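PDB 6KHO: tryptophan decarboxylase 1, which decarboxylates L-tryptophan to tryptamine and 5-hydroxy-L-tryptophan to serotonin with the help of pyridoxal 5'-phosphate, working as a homodimer. Local coordinates for residues A[110-115]-A[390-395]; A[206-211]-A[251-256]; A[437-442]-A[479-484]. All blocks are in the same frame, centred on the assembly; numbering follows the deposited sequence.

Contact 1: A[110-115]-A[390-395]; sequences AAAIAG and WMVMRT
A111 sits directly against the backbone of M391 and V392 where two helices pack, an example of how small residues let helices come close in a group II decarboxylase, a pyridoxal phosphate enzyme of fold type I. Segments 110-115 and 390-395, in helices 110-122 and 386-420, run 141° apart in direction, and their axes are 8.0 Å apart at closest approach.

The apolar contact is made by single methyl groups, A112 CB meeting V392 CG2 at 3.5 Å. V392 turns CG1 anti to its backbone nitrogen (chi1 163°), which leaves CG2 as the branch that reaches A112. S109, T334 and L401 also pack on V392.

Methyl-on-backbone packing is the second kind: A111 CB lies 3.8 Å from M391 O and close to V392 CA.

Sulfur makes the third. Beyond CG the M391 chain is extended and carries SD along to G115, where the lack of a side chain lets the sulfur settle 3.5 Å from G115 CA.

No hydrogen bond crosses between the segments, yet polar groups border the packing. The A111 amide is bonded to the hydroxyl of Y396, one turn along the long helix from V392. The second subunit closes in as well: its E83 forms a salt bridge with R394 and its T80 a hydrogen bond with T395, so this helix pair belongs to the dimer interface. M391 O receives two bonds from T395, one from the amide and one from OG1 at 2.8 Å, the latter tilted 17° from the carbonyl plane.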
ATOM      1  N   ALA A 110      14.907  14.860  -5.036  1.00 25.12           N
ATOM      2  CA  ALA A 110      15.051  14.425  -6.425  1.00 25.73           C
ATOM      3  C   ALA A 110      15.458  12.957  -6.508  1.00 25.36           C
ATOM      4  O   ALA A 110      14.970  12.222  -7.374  1.00 25.94           O
ATOM      5  CB  ALA A 110      16.065  15.310  -7.149  1.00 25.28           C
ATOM      6  N   ALA A 111      16.330  12.506  -5.597  1.00 26.75           N
ATOM      7  CA  ALA A 111      16.753  11.107  -5.613  1.00 28.45           C
ATOM      8  C   ALA A 111      15.580  10.164  -5.361  1.00 26.61           C
ATOM      9  O   ALA A 111      15.479   9.106  -5.995  1.00 26.32           O
ATOM     10  CB  ALA A 111      17.852  10.866  -4.577  1.00 26.41           C
ATOM     11  N   ALA A 112      14.685  10.529  -4.441  1.00 23.91           N
ATOM     12  CA  ALA A 112      13.569   9.647  -4.113  1.00 26.08           C
ATOM     13  C   ALA A 112      12.558   9.585  -5.246  1.00 25.41           C
ATOM     14  O   ALA A 112      12.047   8.507  -5.568  1.00 25.38           O
ATOM     15  CB  ALA A 112      12.882  10.102  -2.823  1.00 25.51           C
ATOM     16  N   ILE A 113      12.253  10.734  -5.855  1.00 25.21           N
ATOM     17  CA  ILE A 113      11.351  10.755  -7.005  1.00 27.30           C
ATOM     18  C   ILE A 113      11.947   9.960  -8.163  1.00 25.60           C
ATOM     19  O   ILE A 113      11.247   9.185  -8.824  1.00 24.86           O
ATOM     20  CB  ILE A 113      11.043  12.204  -7.421  1.00 27.55           C
ATOM     21  CG1 ILE A 113      10.312  12.934  -6.289  1.00 26.72           C
ATOM     22  CG2 ILE A 113      10.196  12.210  -8.674  1.00 26.50           C
ATOM     23  CD1 ILE A 113      10.387  14.466  -6.411  1.00 27.13           C
ATOM     24  N   ALA A 114      13.250  10.131  -8.413  1.00 23.83           N
ATOM     25  CA  ALA A 114      13.936   9.355  -9.443  1.00 24.89           C
ATOM     26  C   ALA A 114      13.828   7.863  -9.170  1.00 26.06           C
ATOM     27  O   ALA A 114      13.494   7.074 -10.066  1.00 26.20           O
ATOM     28  CB  ALA A 114      15.410   9.775  -9.523  1.00 26.15           C
ATOM     29  N   GLY A 115      14.082   7.461  -7.918  1.00 26.48           N
ATOM     30  CA  GLY A 115      14.011   6.054  -7.577  1.00 27.61           C
ATOM     31  C   GLY A 115      12.616   5.485  -7.742  1.00 27.74           C
ATOM     32  O   GLY A 115      12.442   4.375  -8.257  1.00 27.74           O
ATOM     33  N   TRP A 390      17.054   3.491  -0.734  1.00 25.47           N
ATOM     34  CA  TRP A 390      18.494   3.338  -0.959  1.00 25.41           C
ATOM     35  C   TRP A 390      19.060   4.520  -1.747  1.00 25.57           C
ATOM     36  O   TRP A 390      20.136   5.036  -1.425  1.00 25.89           O
ATOM     37  CB  TRP A 390      18.768   2.020  -1.686  1.00 25.03           C
ATOM     38  CG  TRP A 390      20.162   1.911  -2.235  1.00 26.32           C
ATOM     39  CD1 TRP A 390      21.305   1.653  -1.533  1.00 25.92           C
ATOM     40  CD2 TRP A 390      20.560   2.077  -3.607  1.00 26.15           C
ATOM     41  NE1 TRP A 390      22.392   1.656  -2.382  1.00 30.55           N
ATOM     42  CE2 TRP A 390      21.963   1.916  -3.659  1.00 25.63           C
ATOM     43  CE3 TRP A 390      19.868   2.367  -4.791  1.00 24.45           C
ATOM     44  CZ2 TRP A 390      22.686   2.004  -4.853  1.00 26.25           C
ATOM     45  CZ3 TRP A 390      20.589   2.444  -5.989  1.00 27.63           C
ATOM     46  CH2 TRP A 390      21.989   2.266  -6.003  1.00 28.16           C
ATOM     47  N   MET A 391      18.337   4.984  -2.765  1.00 24.97           N
ATOM     48  CA  MET A 391      18.853   6.087  -3.577  1.00 26.86           C
ATOM     49  C   MET A 391      19.018   7.364  -2.759  1.00 29.69           C
ATOM     50  O   MET A 391      19.951   8.143  -2.991  1.00 26.34           O
ATOM     51  CB  MET A 391      17.930   6.333  -4.756  1.00 25.39           C
ATOM     52  CG  MET A 391      18.150   5.355  -5.888  1.00 22.82           C
ATOM     53  SD  MET A 391      17.545   6.054  -7.433  1.00 31.40           S
ATOM     54  CE  MET A 391      18.103   4.790  -8.573  1.00 31.89           C
ATOM     55  N   VAL A 392      18.111   7.607  -1.815  1.00 26.91           N
ATOM     56  CA  VAL A 392      18.227   8.784  -0.956  1.00 28.30           C
ATOM     57  C   VAL A 392      19.491   8.692  -0.104  1.00 29.69           C
ATOM     58  O   VAL A 392      20.290   9.638  -0.044  1.00 28.91           O
ATOM     59  CB  VAL A 392      16.962   8.934  -0.085  1.00 28.76           C
ATOM     60  CG1 VAL A 392      17.224   9.874   1.090  1.00 30.36           C
ATOM     61  CG2 VAL A 392      15.801   9.433  -0.934  1.00 25.37           C
ATOM     62  N   MET A 393      19.689   7.555   0.569  1.00 24.99           N
ATOM     63  CA  MET A 393      20.870   7.391   1.413  1.00 28.63           C
ATOM     64  C   MET A 393      22.151   7.341   0.586  1.00 27.09           C
ATOM     65  O   MET A 393      23.166   7.938   0.971  1.00 26.40           O
ATOM     66  CB  MET A 393      20.748   6.123   2.265  1.00 25.87           C
ATOM     67  CG  MET A 393      19.811   6.254   3.469  1.00 29.05           C
ATOM     68  SD  MET A 393      19.619   4.724   4.429  1.00 28.66           S
ATOM     69  CE  MET A 393      18.849   3.629   3.225  1.00 24.76           C
ATOM     70  N   ARG A 394      22.128   6.634  -0.552  1.00 27.46           N
ATOM     71  CA  ARG A 394      23.335   6.481  -1.365  1.00 29.77           C
ATOM     72  C   ARG A 394      23.764   7.805  -1.992  1.00 28.02           C
ATOM     73  O   ARG A 394      24.963   8.083  -2.103  1.00 31.13           O
ATOM     74  CB  ARG A 394      23.118   5.427  -2.460  1.00 27.46           C
ATOM     75  CG  ARG A 394      24.337   5.189  -3.394  1.00 27.48           C
ATOM     76  CD  ARG A 394      25.528   4.739  -2.549  1.00 34.00           C
ATOM     77  NE  ARG A 394      26.696   4.275  -3.301  1.00 33.04           N
ATOM     78  CZ  ARG A 394      27.875   4.881  -3.271  1.00 34.42           C
ATOM     79  NH1 ARG A 394      28.017   5.991  -2.565  1.00 38.48           N
ATOM     80  NH2 ARG A 394      28.903   4.393  -3.957  1.00 33.83           N
ATOM     81  N   THR A 395      22.811   8.634  -2.417  1.00 26.46           N
ATOM     82  CA  THR A 395      23.185   9.860  -3.119  1.00 29.20           C
ATOM     83  C   THR A 395      23.566  10.971  -2.140  1.00 30.67           C
ATOM     84  O   THR A 395      24.570  11.663  -2.345  1.00 30.36           O
ATOM     85  CB  THR A 395      22.042  10.312  -4.042  1.00 29.94           C
ATOM     86  OG1 THR A 395      21.643   9.224  -4.889  1.00 26.46           O
ATOM     87  CG2 THR A 395      22.478  11.495  -4.929  1.00 28.20           C
TER

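Contact 2: A[206-211]-A[251-256]; sequences AVYAAD and EAMQAD
The phenol of Y208 is held in two ways at once by one helix, its ring lying under M253 and its hydroxyl bonded to D256. M253 CG stands 3.5 Å from the centroid of the Y208 ring, almost exactly on the ring normal, a CH-pi contact over the middle of one face. With CG beside the backbone nitrogen and chi2 near trans (-159°), M253 SD is carried over that same face, 4.3 Å from the ring centroid in a Met-aromatic contact; the bend at chi3 turns only the terminal methyl.

At the far end of the ring Y208 OH donates over 2.6 Å to D256 OD2, which accepts through its anti lone pair, away from the other oxygen; ring and carboxylate planes stand 41° apart. R232 NE forms a salt bridge to the same OD2, so this oxygen is shared by a phenol and a guanidinium, which would be expected to favour the ionised carboxylate. The CB of A206 packs at 3.6 Å from D256 OD2.

Strand 206-210 and helix segment 251-256 run nearly antiparallel (169°). Strand 231-234, helix 246-258 and parallel strand 262-269 form a beta-alpha-beta crossover passing over strand 205-210, part of the alpha/beta large domain of fold type I enzymes.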
ATOM      1  N   ALA A 206      -6.737  -7.409  26.173  1.00 31.24           N
ATOM      2  CA  ALA A 206      -6.752  -5.964  26.334  1.00 32.93           C
ATOM      3  C   ALA A 206      -5.500  -5.350  25.727  1.00 32.77           C
ATOM      4  O   ALA A 206      -4.428  -5.961  25.735  1.00 30.40           O
ATOM      5  CB  ALA A 206      -6.849  -5.565  27.813  1.00 34.98           C
ATOM      6  N   VAL A 207      -5.645  -4.116  25.218  1.00 30.98           N
ATOM      7  CA  VAL A 207      -4.549  -3.363  24.619  1.00 30.72           C
ATOM      8  C   VAL A 207      -4.568  -1.938  25.163  1.00 32.93           C
ATOM      9  O   VAL A 207      -5.601  -1.434  25.614  1.00 33.71           O
ATOM     10  CB  VAL A 207      -4.608  -3.354  23.069  1.00 33.95           C
ATOM     11  CG1 VAL A 207      -4.667  -4.767  22.533  1.00 32.12           C
ATOM     12  CG2 VAL A 207      -5.801  -2.555  22.568  1.00 34.19           C
ATOM     13  N   TYR A 208      -3.398  -1.289  25.107  1.00 29.70           N
ATOM     14  CA  TYR A 208      -3.135  -0.047  25.830  1.00 32.17           C
ATOM     15  C   TYR A 208      -2.363   0.950  24.978  1.00 35.69           C
ATOM     16  O   TYR A 208      -1.383   0.595  24.316  1.00 32.74           O
ATOM     17  CB  TYR A 208      -2.328  -0.309  27.115  1.00 31.39           C
ATOM     18  CG  TYR A 208      -2.933  -1.405  27.946  1.00 33.57           C
ATOM     19  CD1 TYR A 208      -2.696  -2.740  27.638  1.00 32.57           C
ATOM     20  CD2 TYR A 208      -3.766  -1.114  29.029  1.00 34.34           C
ATOM     21  CE1 TYR A 208      -3.268  -3.754  28.364  1.00 32.80           C
ATOM     22  CE2 TYR A 208      -4.345  -2.134  29.775  1.00 33.05           C
ATOM     23  CZ  TYR A 208      -4.086  -3.452  29.433  1.00 37.07           C
ATOM     24  OH  TYR A 208      -4.635  -4.488  30.147  1.00 36.29           O
ATOM     25  N   ALA A 209      -2.783   2.213  25.036  1.00 29.86           N
ATOM     26  CA  ALA A 209      -2.002   3.299  24.473  1.00 31.61           C
ATOM     27  C   ALA A 209      -2.415   4.598  25.151  1.00 36.95           C
ATOM     28  O   ALA A 209      -3.525   4.713  25.671  1.00 35.05           O
ATOM     29  CB  ALA A 209      -2.203   3.388  22.955  1.00 33.25           C
ATOM     30  N   ALA A 210      -1.506   5.567  25.148  1.00 34.63           N
ATOM     31  CA  ALA A 210      -1.834   6.900  25.630  1.00 36.71           C
ATOM     32  C   ALA A 210      -2.918   7.542  24.768  1.00 40.36           C
ATOM     33  O   ALA A 210      -3.086   7.223  23.584  1.00 38.20           O
ATOM     34  CB  ALA A 210      -0.583   7.781  25.636  1.00 34.09           C
ATOM     35  N   ASP A 211      -3.658   8.478  25.368  1.00 36.68           N
ATOM     36  CA  ASP A 211      -4.678   9.163  24.590  1.00 37.10           C
ATOM     37  C   ASP A 211      -4.090  10.101  23.538  1.00 35.94           C
ATOM     38  O   ASP A 211      -4.853  10.654  22.747  1.00 37.22           O
ATOM     39  CB  ASP A 211      -5.642   9.933  25.504  1.00 39.14           C
ATOM     40  CG  ASP A 211      -4.960  11.013  26.324  1.00 42.86           C
ATOM     41  OD1 ASP A 211      -3.768  11.301  26.098  1.00 41.20           O
ATOM     42  OD2 ASP A 211      -5.632  11.578  27.221  1.00 48.47           O
ATOM     43  N   GLU A 251      -1.011   0.669  36.461  1.00 40.48           N
ATOM     44  CA  GLU A 251      -2.265   0.517  37.187  1.00 41.66           C
ATOM     45  C   GLU A 251      -3.369  -0.017  36.278  1.00 43.59           C
ATOM     46  O   GLU A 251      -4.121  -0.917  36.669  1.00 36.64           O
ATOM     47  CB  GLU A 251      -2.650   1.854  37.813  1.00 43.39           C
ATOM     48  CG  GLU A 251      -4.077   1.944  38.255  1.00 51.13           C
ATOM     49  CD  GLU A 251      -4.497   3.379  38.506  1.00 63.32           C
ATOM     50  OE1 GLU A 251      -5.581   3.588  39.098  1.00 70.14           O
ATOM     51  OE2 GLU A 251      -3.743   4.297  38.097  1.00 62.26           O
ATOM     52  N   ALA A 252      -3.456   0.489  35.041  1.00 37.44           N
ATOM     53  CA  ALA A 252      -4.474   0.002  34.112  1.00 35.66           C
ATOM     54  C   ALA A 252      -4.263  -1.469  33.768  1.00 36.05           C
ATOM     55  O   ALA A 252      -5.220  -2.253  33.734  1.00 37.14           O
ATOM     56  CB  ALA A 252      -4.470   0.845  32.831  1.00 39.58           C
ATOM     57  N   MET A 253      -3.017  -1.859  33.484  1.00 37.57           N
ATOM     58  CA  MET A 253      -2.746  -3.237  33.083  1.00 34.96           C
ATOM     59  C   MET A 253      -2.935  -4.200  34.252  1.00 38.08           C
ATOM     60  O   MET A 253      -3.457  -5.309  34.073  1.00 36.61           O
ATOM     61  CB  MET A 253      -1.327  -3.359  32.526  1.00 36.12           C
ATOM     62  CG  MET A 253      -1.076  -2.583  31.226  1.00 34.51           C
ATOM     63  SD  MET A 253       0.357  -3.263  30.377  1.00 41.65           S
ATOM     64  CE  MET A 253       1.600  -2.308  31.013  1.00 34.27           C
ATOM     65  N   GLN A 254      -2.497  -3.799  35.449  1.00 36.90           N
ATOM     66  CA  GLN A 254      -2.685  -4.635  36.636  1.00 40.06           C
ATOM     67  C   GLN A 254      -4.171  -4.836  36.932  1.00 39.15           C
ATOM     68  O   GLN A 254      -4.622  -5.959  37.203  1.00 39.05           O
ATOM     69  CB  GLN A 254      -1.963  -4.007  37.835  1.00 38.54           C
ATOM     70  CG  GLN A 254      -1.837  -4.927  39.065  1.00 40.25           C
ATOM     71  CD  GLN A 254      -1.161  -6.243  38.743  1.00 39.44           C
ATOM     72  OE1 GLN A 254      -1.823  -7.264  38.539  1.00 41.43           O
ATOM     73  NE2 GLN A 254       0.162  -6.227  38.692  1.00 39.75           N
ATOM     74  N   ALA A 255      -4.952  -3.755  36.873  1.00 38.68           N
ATOM     75  CA  ALA A 255      -6.387  -3.872  37.105  1.00 40.49           C
ATOM     76  C   ALA A 255      -7.026  -4.856  36.134  1.00 42.89           C
ATOM     77  O   ALA A 255      -7.896  -5.646  36.521  1.00 39.58           O
ATOM     78  CB  ALA A 255      -7.050  -2.499  36.995  1.00 39.63           C
ATOM     79  N   ASP A 256      -6.606  -4.828  34.865  1.00 39.47           N
ATOM     80  CA  ASP A 256      -7.131  -5.783  33.892  1.00 39.83           C
ATOM     81  C   ASP A 256      -6.711  -7.208  34.235  1.00 38.61           C
ATOM     82  O   ASP A 256      -7.521  -8.142  34.151  1.00 36.23           O
ATOM     83  CB  ASP A 256      -6.661  -5.413  32.479  1.00 36.93           C
ATOM     84  CG  ASP A 256      -7.445  -4.253  31.886  1.00 42.86           C
ATOM     85  OD1 ASP A 256      -8.490  -3.884  32.466  1.00 42.43           O
ATOM     86  OD2 ASP A 256      -7.021  -3.707  30.840  1.00 39.15           O
TER

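Contact 3: A[437-442]-A[479-484]; sequences CFRIRA and GGRFVL
R439, L484 and F438 carry most of this contact between antiparallel strands in the sheet of the C-terminal small domain of a fold type I enzyme. C437 lies about 8 Å, side chain to side chain, from F104, a serotonin-binding residue. F438 and L484 form a hydrogen-bonded pair, the single bridge between the segments: F438 N donates to L484 O at 3.1 Å and L484 N to F438 O at 2.9 Å. Beyond it the strands splay (116° between directions), and side chains such as R439 come between them.

On the face bearing F438 and L484, the F438 ring, set by a chi1 of 75°, receives L484 CB off-centre in a CH-pi contact, with CE1 3.7 Å from that CB. F415 meets the same ring edge-to-face.

On the other face V483 CG1 packs 3.8 Å from C437 CB. R439 reaches across to strand 481-484 and runs beside it past F482 O to R481. Its CD lies 3.4 Å from F482 O, a buried oxygen without a partner in the model, at the edge of the guanidinium. R481 CD and NE lie over one guanidinium face. E451 and D455 form salt bridges with both arginines, and E426 takes R439 NE. R439 NH1 stands 3.5 Å from R481 NE, two donors with no bond between them, the acids supplying the acceptors.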
ATOM      1  N   CYS A 437       3.837  24.317  18.996  1.00 40.50           N
ATOM      2  CA  CYS A 437       2.437  24.518  19.341  1.00 41.37           C
ATOM      3  C   CYS A 437       2.312  25.854  20.070  1.00 44.22           C
ATOM      4  O   CYS A 437       3.028  26.099  21.045  1.00 44.04           O
ATOM      5  CB  CYS A 437       1.908  23.374  20.213  1.00 46.03           C
ATOM      6  SG  CYS A 437       1.720  21.752  19.381  1.00 42.83           S
ATOM      7  N   PHE A 438       1.410  26.709  19.594  1.00 43.39           N
ATOM      8  CA  PHE A 438       1.299  28.064  20.114  1.00 43.07           C
ATOM      9  C   PHE A 438      -0.151  28.510  20.021  1.00 44.90           C
ATOM     10  O   PHE A 438      -0.956  27.914  19.298  1.00 42.09           O
ATOM     11  CB  PHE A 438       2.215  29.042  19.358  1.00 44.74           C
ATOM     12  CG  PHE A 438       1.710  29.420  17.989  1.00 44.63           C
ATOM     13  CD1 PHE A 438       1.712  28.499  16.949  1.00 43.70           C
ATOM     14  CD2 PHE A 438       1.227  30.694  17.742  1.00 46.91           C
ATOM     15  CE1 PHE A 438       1.242  28.843  15.691  1.00 44.67           C
ATOM     16  CE2 PHE A 438       0.759  31.046  16.481  1.00 45.48           C
ATOM     17  CZ  PHE A 438       0.764  30.121  15.456  1.00 44.07           C
ATOM     18  N   ARG A 439      -0.485  29.559  20.773  1.00 43.71           N
ATOM     19  CA  ARG A 439      -1.827  30.115  20.678  1.00 46.00           C
ATOM     20  C   ARG A 439      -1.838  31.547  21.190  1.00 45.06           C
ATOM     21  O   ARG A 439      -0.905  32.003  21.860  1.00 45.41           O
ATOM     22  CB  ARG A 439      -2.849  29.262  21.440  1.00 46.79           C
ATOM     23  CG  ARG A 439      -2.709  29.266  22.950  1.00 47.04           C
ATOM     24  CD  ARG A 439      -3.972  28.684  23.568  1.00 51.77           C
ATOM     25  NE  ARG A 439      -4.343  29.368  24.802  1.00 61.23           N
ATOM     26  CZ  ARG A 439      -5.591  29.665  25.144  1.00 63.62           C
ATOM     27  NH1 ARG A 439      -6.602  29.342  24.341  1.00 61.50           N
ATOM     28  NH2 ARG A 439      -5.831  30.286  26.291  1.00 71.14           N
ATOM     29  N   ILE A 440      -2.904  32.256  20.825  1.00 49.32           N
ATOM     30  CA  ILE A 440      -3.189  33.568  21.393  1.00 53.74           C
ATOM     31  C   ILE A 440      -3.550  33.387  22.863  1.00 54.55           C
ATOM     32  O   ILE A 440      -4.528  32.705  23.193  1.00 55.71           O
ATOM     33  CB  ILE A 440      -4.319  34.265  20.623  1.00 54.31           C
ATOM     34  CG1 ILE A 440      -3.818  34.758  19.260  1.00 50.34           C
ATOM     35  CG2 ILE A 440      -4.901  35.418  21.444  1.00 54.41           C
ATOM     36  CD1 ILE A 440      -4.936  35.084  18.279  1.00 49.58           C
ATOM     37  N   ARG A 441      -2.742  33.979  23.743  1.00 56.46           N
ATOM     38  CA  ARG A 441      -2.942  33.935  25.186  1.00 61.15           C
ATOM     39  C   ARG A 441      -4.279  34.564  25.574  1.00 66.05           C
ATOM     40  O   ARG A 441      -4.834  35.406  24.863  1.00 64.96           O
ATOM     41  CB  ARG A 441      -1.807  34.683  25.891  1.00 60.19           C
ATOM     42  CG  ARG A 441      -1.239  33.992  27.107  1.00 64.77           C
ATOM     43  CD  ARG A 441      -0.516  34.982  28.022  1.00 67.40           C
ATOM     44  NE  ARG A 441       0.899  35.140  27.682  1.00 70.87           N
ATOM     45  CZ  ARG A 441       1.839  34.213  27.880  1.00 71.11           C
ATOM     46  NH1 ARG A 441       1.526  33.038  28.425  1.00 67.92           N
ATOM     47  NH2 ARG A 441       3.099  34.461  27.534  1.00 66.13           N
ATOM     48  N   ALA A 442      -4.796  34.149  26.727  1.00 69.11           N
ATOM     49  CA  ALA A 442      -5.920  34.850  27.333  1.00 72.12           C
ATOM     50  C   ALA A 442      -5.414  36.074  28.087  1.00 71.72           C
ATOM     51  O   ALA A 442      -4.384  36.022  28.769  1.00 70.78           O
ATOM     52  CB  ALA A 442      -6.694  33.932  28.274  1.00 71.92           C
ATOM     53  N   GLY A 479      -4.907  19.956  26.322  1.00 48.62           N
ATOM     54  CA  GLY A 479      -5.440  20.277  27.630  1.00 48.73           C
ATOM     55  C   GLY A 479      -6.667  21.160  27.546  1.00 49.15           C
ATOM     56  O   GLY A 479      -6.702  22.247  28.132  1.00 52.69           O
ATOM     57  N   GLY A 480      -7.664  20.713  26.785  1.00 47.18           N
ATOM     58  CA  GLY A 480      -8.923  21.421  26.644  1.00 49.21           C
ATOM     59  C   GLY A 480      -8.849  22.764  25.946  1.00 55.17           C
ATOM     60  O   GLY A 480      -9.830  23.514  25.951  1.00 58.13           O
ATOM     61  N   ARG A 481      -7.712  23.080  25.323  1.00 51.62           N
ATOM     62  CA  ARG A 481      -7.470  24.393  24.737  1.00 51.68           C
ATOM     63  C   ARG A 481      -7.304  24.298  23.224  1.00 52.88           C
ATOM     64  O   ARG A 481      -6.717  23.337  22.712  1.00 45.82           O
ATOM     65  CB  ARG A 481      -6.224  25.036  25.349  1.00 52.67           C
ATOM     66  CG  ARG A 481      -6.383  25.342  26.819  1.00 58.77           C
ATOM     67  CD  ARG A 481      -6.760  26.794  27.019  1.00 60.59           C
ATOM     68  NE  ARG A 481      -8.108  27.131  26.546  1.00 64.34           N
ATOM     69  CZ  ARG A 481      -9.252  26.712  27.089  1.00 64.37           C
ATOM     70  NH1 ARG A 481      -9.253  25.931  28.160  1.00 65.10           N
ATOM     71  NH2 ARG A 481     -10.409  27.083  26.558  1.00 64.74           N
ATOM     72  N   PHE A 482      -7.827  25.304  22.516  1.00 51.05           N
ATOM     73  CA  PHE A 482      -7.611  25.434  21.078  1.00 49.92           C
ATOM     74  C   PHE A 482      -6.188  25.908  20.827  1.00 49.58           C
ATOM     75  O   PHE A 482      -5.782  26.961  21.334  1.00 49.32           O
ATOM     76  CB  PHE A 482      -8.617  26.414  20.480  1.00 51.28           C
ATOM     77  CG  PHE A 482      -8.761  26.320  18.988  1.00 48.59           C
ATOM     78  CD1 PHE A 482      -7.872  26.972  18.150  1.00 46.11           C
ATOM     79  CD2 PHE A 482      -9.799  25.596  18.422  1.00 45.43           C
ATOM     80  CE1 PHE A 482      -8.007  26.900  16.777  1.00 46.05           C
ATOM     81  CE2 PHE A 482      -9.945  25.522  17.052  1.00 51.26           C
ATOM     82  CZ  PHE A 482      -9.045  26.177  16.224  1.00 49.13           C
ATOM     83  N   VAL A 483      -5.429  25.133  20.048  1.00 45.54           N
ATOM     84  CA  VAL A 483      -4.010  25.383  19.825  1.00 41.16           C
ATOM     85  C   VAL A 483      -3.724  25.328  18.326  1.00 45.14           C
ATOM     86  O   VAL A 483      -4.305  24.514  17.599  1.00 38.53           O
ATOM     87  CB  VAL A 483      -3.141  24.368  20.600  1.00 48.28           C
ATOM     88  CG1 VAL A 483      -1.680  24.473  20.199  1.00 47.52           C
ATOM     89  CG2 VAL A 483      -3.305  24.575  22.106  1.00 48.10           C
ATOM     90  N   LEU A 484      -2.862  26.225  17.858  1.00 43.81           N
ATOM     91  CA  LEU A 484      -2.405  26.205  16.478  1.00 42.47           C
ATOM     92  C   LEU A 484      -1.095  25.429  16.394  1.00 42.18           C
ATOM     93  O   LEU A 484      -0.160  25.690  17.162  1.00 40.41           O
ATOM     94  CB  LEU A 484      -2.211  27.629  15.947  1.00 42.19           C
ATOM     95  CG  LEU A 484      -3.457  28.519  15.852  1.00 42.95           C
ATOM     96  CD1 LEU A 484      -3.195  29.756  14.997  1.00 46.44           C
ATOM     97  CD2 LEU A 484      -4.641  27.737  15.301  1.00 44.03           C
TER

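The three contacts are all largely buried, but each solves a different packing problem. Contact 1 joins two helices through methyl groups and a sulfur, and the second subunit packs against and bonds to it; neither of the other two is touched by that subunit. Contact 2 sets a helix on the large central sheet, with an aromatic ring and a buried carboxylate between them. Contact 3 pairs strands of a separate, smaller sheet, so it is the one with backbone hydrogen bonds between its segments; R439 is buried and R481 partly exposed, both paired with acids. Contact 2 falls within the chain span closed by contact 1, yet their centres are about 41 Å apart, on opposite sides of the chain's centre.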